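Local coordinates for group 3 allergen SMIPP-S Yv6023A04 (Sarcoptes scabiei type hominis, PDB 3H7O), which has the fold of a trypsin-like serine protease but, as one of the scabies mite inactivated protease paralogues, probably lacks proteolytic activity, at residues G195-F200 with E209-V214; T85-I90 with F163-V168; D123-G128 with P186-D191; P112-R117 with S216-I221; Y129-T134 with S177-D182. The protein carries 3 engineered substitutions. One frame throughout, in Å; residues are numbered along the deposited sequence.

Overall arrangement
Interactions 1 and 3 are buried and belong to the same antiparallel sheet: strand 186-189 of interaction 3 lies next to strand 192-197 of interaction 1, where Gly-195 bonds to Thr-187. Both rest mainly on backbone hydrogen bonds and apolar side chains. The other three join loops, or in interaction 4 a loop and the start of a helix. Interaction 2, a surface contact, is bridged by water; interactions 4 and 5 are partly buried, the former mainly aliphatic with one weak polar bond, the latter using carboxylates that grip backbone N-H groups. Interaction 1 touches all the others, whereas interactions 4 and 5 lie on opposite sides of the chain's centre, their centres about 26 Å apart.

Interaction 1 of 5, residues G195-F200 with E209-V214; sequences GVAAYF and EVFTKV
Val-196 and Thr-212 form the hydrogen-bonded pair of an antiparallel hairpin: Val-196 N gives to Thr-212 O at 3.0 Å, and Thr-212 N returns a bond to Val-196 O at 2.8 Å. Beyond the non-hydrogen-bonded pair Ala-197 and Phe-211, Ala-198 N reaches Val-210 O at 2.8 Å. Apolar contacts flank these bonds. The Phe-211 ring, set beside its own backbone N by chi1 of -60°, brings CD1 to 3.4 Å from Ala-197 CA and CE1 to 3.8 Å from Ala-197 CB. Val-196 CG2 and Val-214 CG2 meet at 3.8 Å, the two side chains crossing at about a right angle. Further out, Val-210 CG1 sits at the edge of the Phe-200 ring. Water supplies the third kind of link: one molecule joins Ala-197 O to Thr-212 OG1, and another lies between Ala-198 O, Val-210 N and Glu-209 OE1, an oxygen that also forms a salt bridge with Arg-203. By sequence, 198-200 probably matches the cleft-lining segment of active relatives. Direct cross-strand bonds, present at Val-196 and at Ala-198 N, give way to water between Ala-198 O and Val-210 N, implying that the hairpin opens there and that solvent meets its polar atoms.

Interaction 2 of 5, residues T85-I90 with F163-V168; sequences TMENDI and FLSLQV
Two waters join Thr-85 O to Phe-163 O, each donating to both carbonyls, and these two acceptors stand 4.2 Å apart; no direct hydrogen bond crosses between the two segments. The first of these waters lies 2.7 Å from Thr-85 O and 2.8 Å from Phe-163 O. A third water links Asn-88 N with Ser-165 OG, and a fourth donates to Glu-87 OE2 and Gln-167 OE1. The touching parts run in nearly the same direction, 5° apart. In the trypsin fold, segment 85-90 leads into strand 91-95 of one barrel and segment 163-168 into strand 168-172 of the other, so the contact spans two loops at the barrel junction; the Asn-Asp-Ile sequence here corresponds to the one that carries the triad aspartate in active relatives. Side chains meet chiefly at Glu-87, whose CG is anti to the backbone N (chi1 -158°) and whose chain then runs out extended. Its OE1 comes obliquely to 3.5 Å from Phe-163 CE2, with the carboxylate and ring planes 48° apart, while its CG packs 3.7 Å from Ser-165 CB. Ser-165 OG accepts from Gln-167 N in an ST turn, and Asn-88 OD1 is bonded to Tyr-217 OH.

Interaction 3 of 5, residues D123-G128 with P186-D191; sequences DVLVSG and PTVQQD. Engineered in segment 186-191: Gln-190 (natural residue Asn).
Strands 123-128 and 186-189 are antiparallel neighbours in the barrel sheet of the C-terminal half of the trypsin fold, with Leu-125 and Val-188 as their hydrogen-bonded pair. Leu-125 N gives to Val-188 O at 2.9 Å, and Val-188 N answers to Leu-125 O at 2.8 Å. Ser-127 N adds a longer bond to Pro-186 O at 3.2 Å. A side chain extends the pairing at the other end: Gln-189, stretched out beyond CG, donates from NE2 to Asp-123 O at 3.0 Å. The oxygen lies in the amide plane of the glutamine, but NE2 stands above the carbonyl plane of Asp-123; a second, weak bond joins NE2 to Ser-122 OG. Leu-125 and Val-188 point the same way and touch through CB and CG2 at 3.9 Å. Among the residues that alternate with them, Thr-187 CG2, anti to the backbone N, packs 3.6 Å from both CB and CG2 of Val-124, and its OG1 lies beside Val-126 CG2 and bonds weakly to Asp-185 O. Phe-211 of the next hairpin packs against Thr-187 and Val-126. Pro-186 CG rests 3.5 Å from Ser-127 OG, a hydroxyl bonded to Thr-14. Backbone bonds thus set the register, mostly aliphatic groups line both faces, and the Gln-189 amide takes over where strand pairing ends.

Interaction 4 of 5, residues P112-R117 with S216-I221; sequences PDIEFR and SYVSWI
Val-218, in the first turn of the C-terminal helix, has the largest buried surface here, and each of its methyls meets a different residue of the 112-117 loop. CG1 abuts Ile-114 CD1 at 3.4 Å, tighter than usual for two carbons, and also lies 3.7 Å from Ile-114 CA. CG2, anti to the backbone N, points instead to Pro-112, where it sits 3.6 Å from the carbonyl O and 4.1 Å from ring atom CD. Ile-114 reaches the helix with the end of its side chain: chi1 of -65° and chi2 of -80° bend the chain so that CD1 also touches Ser-219 CB at 3.8 Å. Its backbone is held by a type II turn from Asp-113 to Phe-116, closed by Phe-116 N to Asp-113 O at 3.1 Å. Ser-216 is buried mainly by Glu-115, the next residue of that turn, whose chain folds back at chi2 to set its carboxylate over the serine. The hydroxyl OG gives only a weak bond to Glu-115 OE1 at 3.5 Å, while Glu-115 OE2 lies 3.6 Å from Ser-216 CA. Glu-115 is also tied through its backbone to Gly-215, and Leu-111 lies against Val-218. Further along the helix, Trp-220 and Ile-221 reach Ile-92 of strand 91-95. The C-terminal helix is thus seated between the first barrel and the loop that crosses toward the second, the packing characteristic of the chymotrypsin-like fold.

Interaction 5 of 5, residues Y129-T134 with S177-D182; sequences YGDGQT and SLESGD. With SO4 (sulfate ion), chain D.
Gly-130, Asp-131 and Gly-181 make the close side of this contact, where the two segments lie backbone to backbone with no side chain between Gly-181 CA and Gly-130 O, 3.4 Å apart. Asp-131 OD1 is gripped twice, by Gly-181 N at 2.8 Å nearly along its C-O axis and by Ser-180 OG at 2.7 Å on the syn side but out of the carboxylate plane; together they help fix its rotation. In return Asp-131 N gives a straight bond to Glu-179 OE1 at 2.7 Å. The longer bond from Gly-130 N to Asp-182 OD1, 3.1 Å, meets that oxygen from above the carboxylate plane. The looser side is wet. Asp-131 OD2 stands 3.6 Å from Glu-179 OE1, a like-charged approach probably eased by the water that donates to OD2 and accepts from Ser-180 N. On another flank, two waters lie by Gly-181 O, one taking a bond from Tyr-129 N and the other donating to Gly-130 O. Ser-177 OG bonds at 3.3 Å to O2 of a sulfate, probably from the crystallisation liquor, which Gly-206 N also binds. Segment 177-182 leads toward the position of the catalytic serine in active relatives. Along the chain it connects strands 168-172 and 186-189, with Leu-178 resting on Phe-211 of strand 209-213, while the facing loop links strands 123-128 and 143-150 and packs Tyr-129 on strand 14-19.

Interaction 1 of 5, residues G195-F200 with E209-V214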
# COMPACT_ATOMS: atom_id res chain seq x y z
N GLY A 195 -3.24 -6.13 4.94
CA GLY A 195 -3.23 -4.69 5.18
C GLY A 195 -2.79 -3.86 3.99
O GLY A 195 -2.12 -4.35 3.08
N VAL A 196 -3.20 -2.59 4.01
CA VAL A 196 -2.68 -1.56 3.12
C VAL A 196 -2.13 -0.49 4.05
O VAL A 196 -2.86 0.04 4.89
CB VAL A 196 -3.80 -0.94 2.24
CG1 VAL A 196 -3.26 0.22 1.41
CG2 VAL A 196 -4.43 -1.99 1.34
N ALA A 197 -0.84 -0.18 3.92
CA ALA A 197 -0.20 0.77 4.83
C ALA A 197 -0.87 2.14 4.80
O ALA A 197 -1.18 2.69 3.73
CB ALA A 197 1.29 0.90 4.53
N ALA A 198 -1.13 2.67 5.99
CA ALA A 198 -1.55 4.05 6.16
C ALA A 198 -0.32 4.85 6.54
O ALA A 198 0.71 4.27 6.91
CB ALA A 198 -2.61 4.14 7.25
N TYR A 199 -0.39 6.17 6.41
CA TYR A 199 0.68 7.04 6.89
C TYR A 199 0.13 8.35 7.44
O TYR A 199 -0.61 9.06 6.75
CB TYR A 199 1.75 7.29 5.82
CG TYR A 199 2.94 8.05 6.35
CD1 TYR A 199 4.01 7.39 6.95
CD2 TYR A 199 3.00 9.44 6.26
CE1 TYR A 199 5.10 8.08 7.45
CE2 TYR A 199 4.10 10.15 6.75
CZ TYR A 199 5.14 9.46 7.34
OH TYR A 199 6.21 10.17 7.83
N PHE A 200 0.52 8.66 8.67
CA PHE A 200 0.12 9.90 9.33
C PHE A 200 1.36 10.76 9.59
O PHE A 200 2.15 10.46 10.49
CB PHE A 200 -0.61 9.60 10.64
CG PHE A 200 -1.95 8.95 10.45
CD1 PHE A 200 -3.11 9.71 10.39
CD2 PHE A 200 -2.04 7.56 10.32
CE1 PHE A 200 -4.35 9.11 10.21
CE2 PHE A 200 -3.28 6.96 10.13
CZ PHE A 200 -4.43 7.73 10.08
N GLU A 209 3.37 1.56 13.19
CA GLU A 209 2.81 1.76 11.86
C GLU A 209 1.33 1.37 11.87
O GLU A 209 0.92 0.48 12.61
CB GLU A 209 3.58 0.94 10.82
CG GLU A 209 5.09 1.23 10.74
CD GLU A 209 5.42 2.67 10.34
OE1 GLU A 209 4.59 3.33 9.66
OE2 GLU A 209 6.53 3.14 10.67
N VAL A 210 0.54 2.07 11.06
CA VAL A 210 -0.90 1.78 10.96
C VAL A 210 -1.23 1.27 9.57
O VAL A 210 -0.71 1.77 8.56
CB VAL A 210 -1.76 3.02 11.30
CG1 VAL A 210 -3.27 2.71 11.16
CG2 VAL A 210 -1.47 3.49 12.72
N PHE A 211 -2.10 0.27 9.53
CA PHE A 211 -2.49 -0.39 8.29
C PHE A 211 -4.00 -0.47 8.22
O PHE A 211 -4.64 -0.85 9.19
CB PHE A 211 -1.91 -1.80 8.22
CG PHE A 211 -0.41 -1.82 8.28
CD1 PHE A 211 0.34 -1.76 7.11
CD2 PHE A 211 0.26 -1.88 9.50
CE1 PHE A 211 1.74 -1.77 7.15
CE2 PHE A 211 1.65 -1.89 9.56
CZ PHE A 211 2.39 -1.83 8.38
N THR A 212 -4.56 -0.10 7.08
CA THR A 212 -5.98 -0.31 6.82
C THR A 212 -6.20 -1.81 6.71
O THR A 212 -5.51 -2.49 5.95
CB THR A 212 -6.43 0.40 5.53
OG1 THR A 212 -6.23 1.81 5.67
CG2 THR A 212 -7.90 0.13 5.24
N LYS A 213 -7.16 -2.31 7.49
CA LYS A 213 -7.46 -3.73 7.55
C LYS A 213 -8.24 -4.15 6.31
O LYS A 213 -9.41 -3.80 6.14
CB LYS A 213 -8.24 -4.01 8.84
CG LYS A 213 -8.52 -5.47 9.14
CD LYS A 213 -8.81 -5.69 10.63
CE LYS A 213 -9.87 -4.73 11.17
NZ LYS A 213 -10.68 -5.36 12.26
N VAL A 214 -7.59 -4.90 5.43
CA VAL A 214 -8.18 -5.32 4.15
C VAL A 214 -9.46 -6.14 4.36
O VAL A 214 -10.44 -5.98 3.63
CB VAL A 214 -7.15 -6.06 3.24
CG1 VAL A 214 -7.82 -6.59 1.97
CG2 VAL A 214 -6.02 -5.12 2.85
O HOH W 1 -4.12 2.85 4.27
O HOH W 2 1.88 3.97 9.27

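Interaction 2 of 5, residues T85-I90 with F163-V168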
# COMPACT_ATOMS: atom_id res chain seq x y z
N THR A 85 -9.42 13.28 8.34
CA THR A 85 -8.95 12.29 9.31
C THR A 85 -8.23 11.13 8.65
O THR A 85 -7.56 10.34 9.33
CB THR A 85 -10.13 11.70 10.11
OG1 THR A 85 -11.10 11.18 9.19
CG2 THR A 85 -10.78 12.76 10.98
N MET A 86 -8.37 11.03 7.33
CA MET A 86 -7.91 9.88 6.54
C MET A 86 -8.56 8.56 6.96
O MET A 86 -7.96 7.49 6.85
CB MET A 86 -6.38 9.79 6.50
CG MET A 86 -5.73 10.96 5.76
SD MET A 86 -4.01 10.65 5.35
CE MET A 86 -3.24 10.78 6.96
N GLU A 87 -9.81 8.65 7.44
CA GLU A 87 -10.64 7.47 7.66
C GLU A 87 -10.94 6.85 6.30
O GLU A 87 -11.17 7.57 5.33
CB GLU A 87 -11.93 7.86 8.38
CG GLU A 87 -12.61 6.71 9.11
CD GLU A 87 -13.89 7.10 9.84
OE1 GLU A 87 -14.03 8.27 10.27
OE2 GLU A 87 -14.77 6.23 9.98
N ASN A 88 -10.94 5.51 6.24
CA ASN A 88 -11.16 4.77 4.98
C ASN A 88 -10.12 5.12 3.92
O ASN A 88 -10.46 5.46 2.78
CB ASN A 88 -12.58 5.00 4.45
CG ASN A 88 -13.65 4.62 5.45
OD1 ASN A 88 -13.58 3.58 6.10
ND2 ASN A 88 -14.65 5.48 5.60
N ASP A 89 -8.85 5.04 4.30
CA ASP A 89 -7.74 5.42 3.44
C ASP A 89 -7.35 4.25 2.53
O ASP A 89 -6.25 3.70 2.63
CB ASP A 89 -6.56 5.87 4.29
CG ASP A 89 -5.55 6.70 3.50
OD1 ASP A 89 -5.75 6.91 2.28
OD2 ASP A 89 -4.56 7.13 4.12
N ILE A 90 -8.27 3.92 1.63
CA ILE A 90 -8.13 2.77 0.75
C ILE A 90 -8.81 3.11 -0.60
O ILE A 90 -9.84 3.78 -0.63
CB ILE A 90 -8.72 1.50 1.41
CG1 ILE A 90 -8.33 0.24 0.63
CG2 ILE A 90 -10.25 1.64 1.63
CD1 ILE A 90 -8.63 -1.06 1.37
N PHE A 163 -7.18 10.57 15.15
CA PHE A 163 -8.23 9.56 15.05
C PHE A 163 -7.79 8.37 14.21
O PHE A 163 -7.29 8.52 13.09
CB PHE A 163 -9.53 10.14 14.49
CG PHE A 163 -10.61 9.11 14.27
CD1 PHE A 163 -11.42 8.69 15.32
CD2 PHE A 163 -10.80 8.54 13.01
CE1 PHE A 163 -12.41 7.73 15.12
CE2 PHE A 163 -11.78 7.57 12.80
CZ PHE A 163 -12.59 7.17 13.86
N LEU A 164 -7.99 7.18 14.77
CA LEU A 164 -7.83 5.93 14.02
C LEU A 164 -9.15 5.18 14.05
O LEU A 164 -9.75 5.01 15.11
CB LEU A 164 -6.73 5.06 14.63
CG LEU A 164 -5.29 5.57 14.65
CD1 LEU A 164 -4.42 4.58 15.39
CD2 LEU A 164 -4.77 5.78 13.24
N SER A 165 -9.60 4.74 12.87
CA SER A 165 -10.87 4.05 12.72
C SER A 165 -10.86 2.62 13.28
O SER A 165 -9.84 2.12 13.76
CB SER A 165 -11.25 4.00 11.24
OG SER A 165 -10.46 3.04 10.55
N LEU A 166 -12.02 1.98 13.21
CA LEU A 166 -12.19 0.58 13.58
C LEU A 166 -11.55 -0.36 12.57
O LEU A 166 -11.25 -1.51 12.88
CB LEU A 166 -13.68 0.26 13.72
CG LEU A 166 -14.42 0.89 14.91
CD1 LEU A 166 -15.94 0.85 14.69
CD2 LEU A 166 -14.05 0.18 16.21
N GLN A 167 -11.32 0.14 11.35
CA GLN A 167 -10.88 -0.70 10.25
C GLN A 167 -9.37 -0.66 10.03
O GLN A 167 -8.90 -0.66 8.89
CB GLN A 167 -11.64 -0.34 8.97
CG GLN A 167 -13.13 -0.70 8.99
CD GLN A 167 -13.98 0.29 9.77
OE1 GLN A 167 -13.69 1.49 9.81
NE2 GLN A 167 -15.05 -0.21 10.40
N VAL A 168 -8.61 -0.64 11.12
CA VAL A 168 -7.15 -0.65 11.05
C VAL A 168 -6.54 -1.68 11.99
O VAL A 168 -7.21 -2.19 12.89
CB VAL A 168 -6.53 0.76 11.33
CG1 VAL A 168 -7.01 1.80 10.31
CG2 VAL A 168 -6.80 1.23 12.76
O HOH W 3 -7.08 11.06 11.86
O HOH W 4 -8.28 7.95 10.64
O HOH W 5 -14.04 3.90 8.79
O HOH W 6 -10.31 3.31 7.94

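Interaction 3 of 5, residues D123-G128 with P186-D191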
# COMPACT_ATOMS: atom_id res chain seq x y z
N ASP A 123 3.50 -11.94 12.68
CA ASP A 123 4.22 -11.08 11.76
C ASP A 123 3.41 -10.77 10.51
O ASP A 123 2.67 -11.61 10.01
CB ASP A 123 5.56 -11.71 11.36
CG ASP A 123 6.63 -11.54 12.43
OD1 ASP A 123 6.41 -10.77 13.39
OD2 ASP A 123 7.69 -12.18 12.30
N VAL A 124 3.54 -9.53 10.04
CA VAL A 124 3.06 -9.14 8.72
C VAL A 124 4.23 -8.61 7.90
O VAL A 124 5.15 -7.98 8.44
CB VAL A 124 1.91 -8.09 8.76
CG1 VAL A 124 0.63 -8.71 9.32
CG2 VAL A 124 2.31 -6.85 9.56
N LEU A 125 4.22 -8.88 6.60
CA LEU A 125 5.30 -8.47 5.72
C LEU A 125 4.84 -7.29 4.89
O LEU A 125 3.93 -7.40 4.06
CB LEU A 125 5.73 -9.65 4.82
CG LEU A 125 6.86 -9.45 3.79
CD1 LEU A 125 8.22 -9.28 4.47
CD2 LEU A 125 6.91 -10.62 2.80
N VAL A 126 5.46 -6.14 5.12
CA VAL A 126 5.18 -4.93 4.35
C VAL A 126 6.27 -4.80 3.28
O VAL A 126 7.43 -5.07 3.55
CB VAL A 126 5.10 -3.67 5.27
CG1 VAL A 126 6.41 -3.42 6.03
CG2 VAL A 126 4.69 -2.43 4.47
N SER A 127 5.88 -4.41 2.07
CA SER A 127 6.85 -4.18 1.00
C SER A 127 6.52 -2.90 0.23
O SER A 127 5.36 -2.51 0.11
CB SER A 127 6.91 -5.38 0.04
OG SER A 127 5.65 -5.59 -0.59
N GLY A 128 7.57 -2.24 -0.27
CA GLY A 128 7.41 -0.97 -0.97
C GLY A 128 8.73 -0.24 -1.14
O GLY A 128 9.80 -0.79 -0.91
N PRO A 186 1.57 -2.86 0.19
CA PRO A 186 0.91 -4.12 0.50
C PRO A 186 1.50 -4.73 1.76
O PRO A 186 2.71 -4.65 1.99
CB PRO A 186 1.22 -5.00 -0.72
CG PRO A 186 2.41 -4.37 -1.37
CD PRO A 186 2.30 -2.90 -1.09
N THR A 187 0.63 -5.31 2.59
CA THR A 187 1.05 -5.94 3.82
C THR A 187 0.41 -7.32 3.90
O THR A 187 -0.82 -7.45 3.87
CB THR A 187 0.72 -5.07 5.05
OG1 THR A 187 1.09 -3.71 4.78
CG2 THR A 187 1.49 -5.55 6.26
N VAL A 188 1.26 -8.34 3.96
CA VAL A 188 0.79 -9.71 3.74
C VAL A 188 1.13 -10.68 4.87
O VAL A 188 1.98 -10.41 5.72
CB VAL A 188 1.32 -10.30 2.39
CG1 VAL A 188 0.85 -9.48 1.19
CG2 VAL A 188 2.84 -10.44 2.39
N GLN A 189 0.40 -11.79 4.87
CA GLN A 189 0.81 -13.00 5.56
C GLN A 189 0.73 -14.11 4.51
O GLN A 189 -0.32 -14.33 3.90
CB GLN A 189 -0.10 -13.28 6.76
CG GLN A 189 0.09 -12.27 7.88
CD GLN A 189 -0.77 -12.56 9.10
OE1 GLN A 189 -1.95 -12.89 8.98
NE2 GLN A 189 -0.18 -12.40 10.28
N GLN A 190 1.87 -14.76 4.27
CA GLN A 190 2.06 -15.65 3.12
C GLN A 190 1.85 -14.87 1.81
O GLN A 190 2.63 -13.97 1.50
CB GLN A 190 1.17 -16.90 3.22
N ASP A 191 0.80 -15.19 1.05
CA ASP A 191 0.47 -14.38 -0.12
C ASP A 191 -0.92 -13.73 0.02
O ASP A 191 -1.51 -13.29 -0.97
CB ASP A 191 0.61 -15.19 -1.42
CG ASP A 191 -0.43 -16.28 -1.57
OD1 ASP A 191 -0.79 -16.92 -0.56
OD2 ASP A 191 -0.88 -16.51 -2.71

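Interaction 4 of 5, residues P112-R117 with S216-I221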
# COMPACT_ATOMS: atom_id res chain seq x y z
N PRO A 112 -8.12 -11.70 1.94
CA PRO A 112 -8.41 -12.37 3.20
C PRO A 112 -9.90 -12.67 3.33
O PRO A 112 -10.70 -12.20 2.51
CB PRO A 112 -7.99 -11.33 4.24
CG PRO A 112 -8.28 -10.02 3.58
CD PRO A 112 -8.02 -10.23 2.11
N ASP A 113 -10.26 -13.45 4.35
CA ASP A 113 -11.65 -13.65 4.73
C ASP A 113 -12.26 -12.32 5.19
O ASP A 113 -11.55 -11.42 5.63
CB ASP A 113 -11.75 -14.66 5.88
CG ASP A 113 -11.48 -16.09 5.43
OD1 ASP A 113 -11.40 -16.35 4.21
OD2 ASP A 113 -11.36 -16.96 6.32
N ILE A 114 -13.58 -12.21 5.06
CA ILE A 114 -14.34 -11.08 5.60
C ILE A 114 -13.91 -10.82 7.05
O ILE A 114 -13.86 -11.73 7.87
CB ILE A 114 -15.87 -11.34 5.55
CG1 ILE A 114 -16.37 -11.44 4.10
CG2 ILE A 114 -16.65 -10.28 6.35
CD1 ILE A 114 -16.57 -10.09 3.38
N GLU A 115 -13.58 -9.56 7.33
CA GLU A 115 -13.24 -9.09 8.67
C GLU A 115 -11.99 -9.74 9.29
O GLU A 115 -11.83 -9.74 10.51
CB GLU A 115 -14.44 -9.20 9.63
CG GLU A 115 -15.60 -8.24 9.33
CD GLU A 115 -15.19 -6.77 9.30
OE1 GLU A 115 -14.30 -6.37 10.08
OE2 GLU A 115 -15.76 -6.01 8.49
N PHE A 116 -11.11 -10.27 8.45
CA PHE A 116 -9.89 -10.89 8.96
C PHE A 116 -8.99 -9.89 9.68
O PHE A 116 -8.68 -8.82 9.15
CB PHE A 116 -9.10 -11.60 7.86
CG PHE A 116 -7.83 -12.24 8.36
CD1 PHE A 116 -7.86 -13.48 8.99
CD2 PHE A 116 -6.60 -11.58 8.22
CE1 PHE A 116 -6.69 -14.07 9.46
CE2 PHE A 116 -5.43 -12.16 8.71
CZ PHE A 116 -5.48 -13.41 9.32
N ARG A 117 -8.58 -10.25 10.89
CA ARG A 117 -7.66 -9.45 11.68
C ARG A 117 -6.41 -10.28 11.96
O ARG A 117 -6.50 -11.35 12.57
CB ARG A 117 -8.33 -9.04 13.00
CG ARG A 117 -7.43 -8.31 13.98
CD ARG A 117 -8.18 -7.86 15.23
NE ARG A 117 -8.75 -8.98 15.99
CZ ARG A 117 -8.09 -9.73 16.87
NH1 ARG A 117 -6.80 -9.50 17.12
NH2 ARG A 117 -8.71 -10.72 17.49
N SER A 216 -11.78 -5.73 6.39
CA SER A 216 -12.93 -4.85 6.60
C SER A 216 -13.56 -4.34 5.30
O SER A 216 -14.71 -3.90 5.31
CB SER A 216 -12.53 -3.66 7.47
OG SER A 216 -12.05 -4.10 8.73
N TYR A 217 -12.80 -4.40 4.21
CA TYR A 217 -13.24 -3.86 2.92
C TYR A 217 -13.35 -4.92 1.82
O TYR A 217 -13.64 -4.59 0.67
CB TYR A 217 -12.29 -2.75 2.46
CG TYR A 217 -12.21 -1.59 3.42
CD1 TYR A 217 -13.07 -0.50 3.31
CD2 TYR A 217 -11.26 -1.58 4.45
CE1 TYR A 217 -13.00 0.56 4.20
CE2 TYR A 217 -11.18 -0.52 5.35
CZ TYR A 217 -12.05 0.55 5.22
OH TYR A 217 -11.97 1.60 6.10
N VAL A 218 -13.13 -6.18 2.18
CA VAL A 218 -13.01 -7.23 1.16
C VAL A 218 -14.33 -7.49 0.41
O VAL A 218 -14.30 -7.88 -0.76
CB VAL A 218 -12.35 -8.52 1.73
CG1 VAL A 218 -13.34 -9.38 2.47
CG2 VAL A 218 -11.68 -9.32 0.61
N SER A 219 -15.46 -7.24 1.07
CA SER A 219 -16.77 -7.31 0.41
C SER A 219 -16.88 -6.25 -0.69
O SER A 219 -17.32 -6.54 -1.81
CB SER A 219 -17.89 -7.16 1.43
OG SER A 219 -19.16 -7.25 0.81
N TRP A 220 -16.47 -5.03 -0.36
CA TRP A 220 -16.46 -3.91 -1.29
C TRP A 220 -15.45 -4.14 -2.42
O TRP A 220 -15.75 -3.87 -3.59
CB TRP A 220 -16.17 -2.60 -0.54
CG TRP A 220 -15.81 -1.43 -1.41
CD1 TRP A 220 -16.65 -0.75 -2.26
CD2 TRP A 220 -14.53 -0.79 -1.52
NE1 TRP A 220 -15.96 0.26 -2.89
CE2 TRP A 220 -14.66 0.26 -2.45
CE3 TRP A 220 -13.29 -1.01 -0.91
CZ2 TRP A 220 -13.59 1.09 -2.79
CZ3 TRP A 220 -12.22 -0.18 -1.25
CH2 TRP A 220 -12.38 0.86 -2.18
N ILE A 221 -14.27 -4.64 -2.07
CA ILE A 221 -13.22 -4.96 -3.05
C ILE A 221 -13.70 -6.02 -4.05
O ILE A 221 -13.53 -5.86 -5.26
CB ILE A 221 -11.90 -5.42 -2.35
CG1 ILE A 221 -11.26 -4.25 -1.60
CG2 ILE A 221 -10.91 -5.99 -3.37
CD1 ILE A 221 -10.23 -4.67 -0.56

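Interaction 5 of 5, residues Y129-T134 with S177-D182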
# COMPACT_ATOMS: atom_id res chain seq x y z
N TYR A 129 8.63 1.04 -1.51
CA TYR A 129 9.75 1.78 -2.07
C TYR A 129 10.14 3.04 -1.29
O TYR A 129 11.16 3.65 -1.59
CB TYR A 129 9.44 2.15 -3.53
CG TYR A 129 9.16 0.94 -4.40
CD1 TYR A 129 10.21 0.23 -4.98
CD2 TYR A 129 7.86 0.51 -4.63
CE1 TYR A 129 9.97 -0.89 -5.78
CE2 TYR A 129 7.60 -0.61 -5.44
CZ TYR A 129 8.66 -1.30 -6.00
OH TYR A 129 8.43 -2.40 -6.78
N GLY A 130 9.32 3.42 -0.32
CA GLY A 130 9.58 4.63 0.46
C GLY A 130 9.37 5.89 -0.35
O GLY A 130 8.65 5.88 -1.36
N ASP A 131 10.01 6.98 0.08
CA ASP A 131 9.90 8.28 -0.58
C ASP A 131 10.62 8.31 -1.91
O ASP A 131 11.75 7.82 -2.03
CB ASP A 131 10.45 9.39 0.33
CG ASP A 131 9.54 9.70 1.50
OD1 ASP A 131 8.33 9.40 1.42
OD2 ASP A 131 10.04 10.27 2.50
N GLY A 132 9.97 8.90 -2.91
CA GLY A 132 10.50 8.94 -4.27
C GLY A 132 11.25 10.20 -4.68
O GLY A 132 11.95 10.20 -5.69
N GLN A 133 11.11 11.27 -3.90
CA GLN A 133 11.71 12.55 -4.24
C GLN A 133 13.14 12.68 -3.68
O GLN A 133 13.54 13.75 -3.21
CB GLN A 133 10.81 13.71 -3.78
CG GLN A 133 10.93 14.98 -4.60
N THR A 134 13.90 11.59 -3.76
CA THR A 134 15.29 11.56 -3.27
C THR A 134 16.27 11.28 -4.42
O THR A 134 15.88 10.78 -5.47
CB THR A 134 15.48 10.51 -2.15
OG1 THR A 134 14.79 9.30 -2.48
CG2 THR A 134 14.95 11.04 -0.82
N SER A 177 11.02 2.27 10.38
CA SER A 177 9.88 3.17 10.20
C SER A 177 9.56 3.29 8.72
O SER A 177 10.47 3.36 7.89
CB SER A 177 10.16 4.56 10.75
OG SER A 177 10.60 4.50 12.09
N LEU A 178 8.27 3.33 8.40
CA LEU A 178 7.83 3.57 7.03
C LEU A 178 7.90 5.07 6.72
O LEU A 178 7.88 5.90 7.63
CB LEU A 178 6.40 3.04 6.81
CG LEU A 178 6.12 1.56 7.12
CD1 LEU A 178 4.65 1.22 6.89
CD2 LEU A 178 7.01 0.62 6.32
N GLU A 179 7.99 5.40 5.44
CA GLU A 179 8.02 6.79 4.99
C GLU A 179 6.68 7.17 4.36
O GLU A 179 5.82 6.32 4.14
CB GLU A 179 9.17 7.01 4.00
CG GLU A 179 10.55 7.00 4.65
CD GLU A 179 11.69 7.03 3.64
OE1 GLU A 179 11.44 6.99 2.41
OE2 GLU A 179 12.86 7.07 4.08
N SER A 180 6.50 8.46 4.06
CA SER A 180 5.25 8.93 3.47
C SER A 180 4.93 8.22 2.15
O SER A 180 3.77 7.95 1.87
CB SER A 180 5.27 10.45 3.27
OG SER A 180 6.19 10.81 2.26
N GLY A 181 5.96 7.91 1.37
CA GLY A 181 5.82 7.15 0.13
C GLY A 181 5.42 5.69 0.32
O GLY A 181 5.09 5.00 -0.65
N ASP A 182 5.45 5.22 1.56
CA ASP A 182 5.04 3.85 1.88
C ASP A 182 3.54 3.70 2.13
O ASP A 182 3.06 2.60 2.37
CB ASP A 182 5.84 3.31 3.08
CG ASP A 182 7.27 2.95 2.71
OD1 ASP A 182 7.46 2.15 1.77
OD2 ASP A 182 8.19 3.47 3.37
S SO4 D . 10.34 7.92 14.62
O1 SO4 D . 11.07 6.88 15.33
O2 SO4 D . 10.25 7.57 13.21
O3 SO4 D . 11.04 9.20 14.76
O4 SO4 D . 9.01 8.03 15.19
O HOH W 7 5.99 2.25 -2.06
O HOH W 8 6.54 4.82 -2.86
O HOH W 9 8.62 10.29 4.71